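Side-chain contacts in putative ABC-transporter ATP-binding protein (Alicyclobacillus acidocaldarius, PDB 1Z47), which probably binds and hydrolyses ATP to power a sulfate ABC transporter, as its motor subunit: residues A139-P143 / H144-G148; L217-E221 / G222-Q226. All coordinates share one frame; numbering follows the deposited sequence.

Overall arrangement
Both contacts are local turns within the nucleotide-binding domain of the ABC type, yet they sit in different parts of it, their centres about 39 Å apart and their nearest atoms about 26 Å apart. Contact 1 lies at the periphery, in the loop between helix 119-132 and helix 148-160. Pro143 and Leu146 are buried there, while Arg141, His144 and Glu145 are exposed, and a carboxylate bonding a backbone N-H sets its character. Contact 2 lies closer to the centre of the molecule, joining strand 215-220 to strand 223-228 in a hairpin at one side of the mixed sheet. Main-chain pairing, apolar branches and a histidine-glutamate crossing dominate it.

Contact 1: A139-P143 / H144-G148; sequences ANRFP and HELSG
The ABC signature sequence LSGGQ begins at Leu146, and contact 1 is the turn leading into it, where Phe142 and Glu145 clasp each other through two hydrogen bonds. In one, Glu145 N donates to Phe142 O (2.8 Å). In the other, the Glu145 side chain turns back along the chain, and its OE1 takes the N-H of Phe142 on the anti lone pair, at 2.9 Å and almost straight (166°). Glu145 reaches it with CG beside its own backbone N (chi1 -63°) and the chain running extended beyond CG. The same OE1 lies at the edge of the Phe142 ring, 3.7 Å from CD1, the carboxylate tilted 32° from the ring plane. Together with the Glu145 N to Phe142 O bond, Leu146 N to Pro143 O (3.1 Å) makes the short 3-10 turn.

Arg141 crosses the glutamate at about a right angle. Its NE stays 4.5 Å from Glu145 OE2, which lies well out of the guanidinium plane, so the two charges are neighbours without forming a salt bridge; a water joins the same two atoms by weak bonds. Arg141 NH1 instead bonds Asn140 OD1 (2.7 Å), which sits near the guanidinium plane. At the foot of the arginine chain, Leu146 CD2 rests on Arg141 CB at 3.9 Å, and Leu146 continues onto Gln151 and Val154 of helix 148-160. Pro143 is buried against Leu98, Gln100 and Asn107. Ser147 is the N-cap of that helix: its side chain caps a backbone N, and Gln150 OE1 takes the serine N-H in return.

With OE1 engaged by a main-chain N-H and OE2 near an arginine, Glu145 probably keeps its negative charge, and the turn before the signature motif is fixed by a side-chain clasp as well as by its backbone.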
loop_
_atom_site.group_PDB
_atom_site.type_symbol
_atom_site.label_atom_id
_atom_site.label_comp_id
_atom_site.label_asym_id
_atom_site.label_seq_id
_atom_site.Cartn_x
_atom_site.Cartn_y
_atom_site.Cartn_z
ATOM N N ALA B 139 -14.079 -0.112 27.872
ATOM C CA ALA B 139 -13.306 -0.273 29.118
ATOM C C ALA B 139 -13.455 -1.631 29.812
ATOM O O ALA B 139 -12.464 -2.226 30.276
ATOM C CB ALA B 139 -13.682 0.835 30.122
ATOM N N ASN B 140 -14.692 -2.100 29.920
ATOM C CA ASN B 140 -14.938 -3.383 30.582
ATOM C C ASN B 140 -14.961 -4.578 29.637
ATOM O O ASN B 140 -15.413 -5.664 30.015
ATOM C CB ASN B 140 -16.241 -3.363 31.405
ATOM C CG ASN B 140 -17.461 -2.951 30.594
ATOM O OD1 ASN B 140 -17.472 -3.025 29.349
ATOM N ND2 ASN B 140 -18.512 -2.516 31.301
ATOM N N ARG B 141 -14.434 -4.406 28.430
ATOM C CA ARG B 141 -14.387 -5.516 27.474
ATOM C C ARG B 141 -12.984 -6.143 27.483
ATOM O O ARG B 141 -12.010 -5.507 27.898
ATOM C CB ARG B 141 -14.708 -4.994 26.062
ATOM C CG ARG B 141 -16.121 -4.358 25.876
ATOM C CD ARG B 141 -17.212 -5.275 26.353
ATOM N NE ARG B 141 -18.538 -5.003 25.795
ATOM C CZ ARG B 141 -19.512 -4.326 26.405
ATOM N NH1 ARG B 141 -19.337 -3.801 27.615
ATOM N NH2 ARG B 141 -20.704 -4.240 25.820
ATOM N N PHE B 142 -12.874 -7.390 27.038
ATOM C CA PHE B 142 -11.573 -8.051 26.943
ATOM C C PHE B 142 -11.106 -7.923 25.493
ATOM O O PHE B 142 -11.930 -7.817 24.595
ATOM C CB PHE B 142 -11.702 -9.522 27.340
ATOM C CG PHE B 142 -12.004 -9.704 28.779
ATOM C CD1 PHE B 142 -13.318 -9.665 29.237
ATOM C CD2 PHE B 142 -10.965 -9.797 29.703
ATOM C CE1 PHE B 142 -13.602 -9.710 30.618
ATOM C CE2 PHE B 142 -11.226 -9.843 31.084
ATOM C CZ PHE B 142 -12.543 -9.801 31.546
ATOM N N PRO B 143 -9.784 -7.956 25.244
ATOM C CA PRO B 143 -9.227 -7.835 23.889
ATOM C C PRO B 143 -9.914 -8.657 22.786
ATOM O O PRO B 143 -10.147 -8.142 21.693
ATOM C CB PRO B 143 -7.757 -8.211 24.094
ATOM C CG PRO B 143 -7.487 -7.632 25.476
ATOM C CD PRO B 143 -8.711 -8.138 26.235
ATOM N N HIS B 144 -10.269 -9.912 23.070
ATOM C CA HIS B 144 -10.910 -10.752 22.057
ATOM C C HIS B 144 -12.291 -10.244 21.620
ATOM O O HIS B 144 -12.814 -10.658 20.583
ATOM C CB HIS B 144 -11.035 -12.208 22.554
ATOM C CG HIS B 144 -12.210 -12.450 23.463
ATOM N ND1 HIS B 144 -12.132 -12.338 24.837
ATOM C CD2 HIS B 144 -13.495 -12.786 23.187
ATOM C CE1 HIS B 144 -13.315 -12.597 25.368
ATOM N NE2 HIS B 144 -14.159 -12.873 24.389
ATOM N N GLU B 145 -12.874 -9.343 22.402
ATOM C CA GLU B 145 -14.197 -8.788 22.103
ATOM C C GLU B 145 -14.151 -7.591 21.161
ATOM O O GLU B 145 -15.193 -7.119 20.685
ATOM C CB GLU B 145 -14.895 -8.369 23.408
ATOM C CG GLU B 145 -15.173 -9.535 24.357
ATOM C CD GLU B 145 -16.031 -9.112 25.550
ATOM O OE1 GLU B 145 -15.484 -8.513 26.508
ATOM O OE2 GLU B 145 -17.257 -9.357 25.521
ATOM N N LEU B 146 -12.939 -7.122 20.888
ATOM C CA LEU B 146 -12.705 -5.960 20.048
ATOM C C LEU B 146 -12.153 -6.306 18.669
ATOM O O LEU B 146 -11.613 -7.387 18.467
ATOM C CB LEU B 146 -11.704 -5.044 20.744
ATOM C CG LEU B 146 -11.957 -4.816 22.232
ATOM C CD1 LEU B 146 -10.877 -3.869 22.774
ATOM C CD2 LEU B 146 -13.348 -4.243 22.458
ATOM N N SER B 147 -12.301 -5.382 17.722
ATOM C CA SER B 147 -11.753 -5.560 16.379
ATOM C C SER B 147 -10.245 -5.327 16.504
ATOM O O SER B 147 -9.770 -4.755 17.495
ATOM C CB SER B 147 -12.332 -4.515 15.417
ATOM O OG SER B 147 -12.014 -3.196 15.856
ATOM N N GLY B 148 -9.493 -5.770 15.502
ATOM C CA GLY B 148 -8.052 -5.562 15.521
ATOM C C GLY B 148 -7.773 -4.070 15.616
ATOM O O GLY B 148 -6.875 -3.634 16.339
HETATM O O HOH W 1 -17.981 -7.189 23.773
#

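Contact 2: L217-E221 / G222-Q226; sequences LVLHE and GNVEQ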
loop_
_atom_site.group_PDB
_atom_site.type_symbol
_atom_site.label_atom_id
_atom_site.label_comp_id
_atom_site.label_asym_id
_atom_site.label_seq_id
_atom_site.Cartn_x
_atom_site.Cartn_y
_atom_site.Cartn_z
ATOM N N LEU B 217 14.095 9.236 7.567
ATOM C CA LEU B 217 15.453 8.745 7.587
ATOM C C LEU B 217 15.515 7.549 6.600
ATOM O O LEU B 217 15.044 6.450 6.900
ATOM C CB LEU B 217 15.832 8.284 8.993
ATOM C CG LEU B 217 17.318 7.974 9.132
ATOM C CD1 LEU B 217 18.078 9.293 9.227
ATOM C CD2 LEU B 217 17.579 7.140 10.361
ATOM N N VAL B 218 16.078 7.778 5.420
ATOM C CA VAL B 218 16.185 6.714 4.426
ATOM C C VAL B 218 17.437 5.870 4.694
ATOM O O VAL B 218 18.575 6.373 4.752
ATOM C CB VAL B 218 16.220 7.310 2.999
ATOM C CG1 VAL B 218 15.966 6.220 1.945
ATOM C CG2 VAL B 218 15.202 8.420 2.886
ATOM N N LEU B 219 17.216 4.574 4.888
ATOM C CA LEU B 219 18.283 3.647 5.164
ATOM C C LEU B 219 18.532 2.732 3.971
ATOM O O LEU B 219 17.606 2.340 3.251
ATOM C CB LEU B 219 17.931 2.785 6.379
ATOM C CG LEU B 219 18.010 3.460 7.749
ATOM C CD1 LEU B 219 19.461 3.851 8.049
ATOM C CD2 LEU B 219 17.112 4.684 7.755
ATOM N N HIS B 220 19.792 2.389 3.781
ATOM C CA HIS B 220 20.175 1.489 2.698
ATOM C C HIS B 220 21.493 0.819 3.081
ATOM O O HIS B 220 22.494 1.484 3.360
ATOM C CB HIS B 220 20.334 2.268 1.397
ATOM C CG HIS B 220 20.593 1.407 0.199
ATOM N ND1 HIS B 220 21.669 1.606 -0.642
ATOM C CD2 HIS B 220 19.889 0.379 -0.329
ATOM C CE1 HIS B 220 21.613 0.739 -1.638
ATOM N NE2 HIS B 220 20.542 -0.017 -1.474
ATOM N N GLU B 221 21.469 -0.504 3.131
ATOM C CA GLU B 221 22.664 -1.260 3.449
ATOM C C GLU B 221 23.292 -0.803 4.748
ATOM O O GLU B 221 24.520 -0.807 4.876
ATOM C CB GLU B 221 23.692 -1.129 2.321
ATOM C CG GLU B 221 23.414 -1.978 1.093
ATOM C CD GLU B 221 24.486 -1.799 0.014
ATOM O OE1 GLU B 221 25.690 -1.748 0.358
ATOM O OE2 GLU B 221 24.130 -1.714 -1.180
ATOM N N GLY B 222 22.453 -0.385 5.698
ATOM C CA GLY B 222 22.956 0.031 6.992
ATOM C C GLY B 222 23.482 1.450 7.102
ATOM O O GLY B 222 24.017 1.814 8.137
ATOM N N ASN B 223 23.341 2.248 6.049
ATOM C CA ASN B 223 23.803 3.632 6.075
ATOM C C ASN B 223 22.629 4.578 5.832
ATOM O O ASN B 223 21.644 4.224 5.167
ATOM C CB ASN B 223 24.842 3.901 4.967
ATOM C CG ASN B 223 25.831 2.779 4.793
ATOM O OD1 ASN B 223 25.917 2.180 3.715
ATOM N ND2 ASN B 223 26.593 2.478 5.845
ATOM N N VAL B 224 22.755 5.792 6.353
ATOM C CA VAL B 224 21.746 6.805 6.159
ATOM C C VAL B 224 21.995 7.467 4.801
ATOM O O VAL B 224 23.023 8.111 4.592
ATOM C CB VAL B 224 21.829 7.874 7.257
ATOM C CG1 VAL B 224 20.857 8.985 6.985
ATOM C CG2 VAL B 224 21.569 7.239 8.597
ATOM N N GLU B 225 21.054 7.316 3.879
ATOM C CA GLU B 225 21.175 7.903 2.557
ATOM C C GLU B 225 20.789 9.370 2.611
ATOM O O GLU B 225 21.406 10.211 1.960
ATOM C CB GLU B 225 20.266 7.168 1.571
ATOM C CG GLU B 225 20.646 5.708 1.351
ATOM C CD GLU B 225 21.797 5.556 0.374
ATOM O OE1 GLU B 225 21.778 6.271 -0.634
ATOM O OE2 GLU B 225 22.699 4.722 0.604
ATOM N N GLN B 226 19.750 9.679 3.377
ATOM C CA GLN B 226 19.289 11.059 3.515
ATOM C C GLN B 226 18.337 11.155 4.704
ATOM O O GLN B 226 17.735 10.167 5.120
ATOM C CB GLN B 226 18.608 11.539 2.219
ATOM C CG GLN B 226 17.965 12.927 2.301
ATOM C CD GLN B 226 17.643 13.533 0.948
ATOM O OE1 GLN B 226 17.431 12.824 -0.046
ATOM N NE2 GLN B 226 17.585 14.855 0.902
#
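His220 and Glu225 cross at a slant on one side of the hairpin, ring and carboxylate planes nearly perpendicular (85°). Glu225 CG packs on His220 CB at 3.5 Å, and the bend in its chain (chi2 -80°) brings OE2 to the edge of the imidazole, near the ring plane and 3.5 Å from ND1. The stronger polar partner of the glutamate lies elsewhere: OE1 is hydrogen-bonded to Thr239 OG1. Over one face of the His220 ring sits Glu221 CG, and Phe241 of helix 240-245 stacks with the ring.

On the other side of the sheet Val224 turns its two methyls to two leucines of the partner strand. CG1 meets Leu217 CD1 at 3.6 Å, the side chains at about a right angle, while CG2 approaches Leu219 CD1 at 4.0 Å.

A type I' turn from His220 to Asn223 links the strands, with His220 and Asn223 bonded both ways through their backbones. Farther on, Glu225 N donates to Val218 O (2.8 Å) and Val218 N to Gln226 O (2.9 Å), so two residues face one in a beta bulge that leaves Gln226 N buried without a partner. Replacing Glu225 by alanine removes the carboxylate, which would probably leave Thr239 OG1 without this mate and open a gap beside His220 CB. The nearby carboxylate would be expected to favour a protonated imidazole, though no bond joins the two groups.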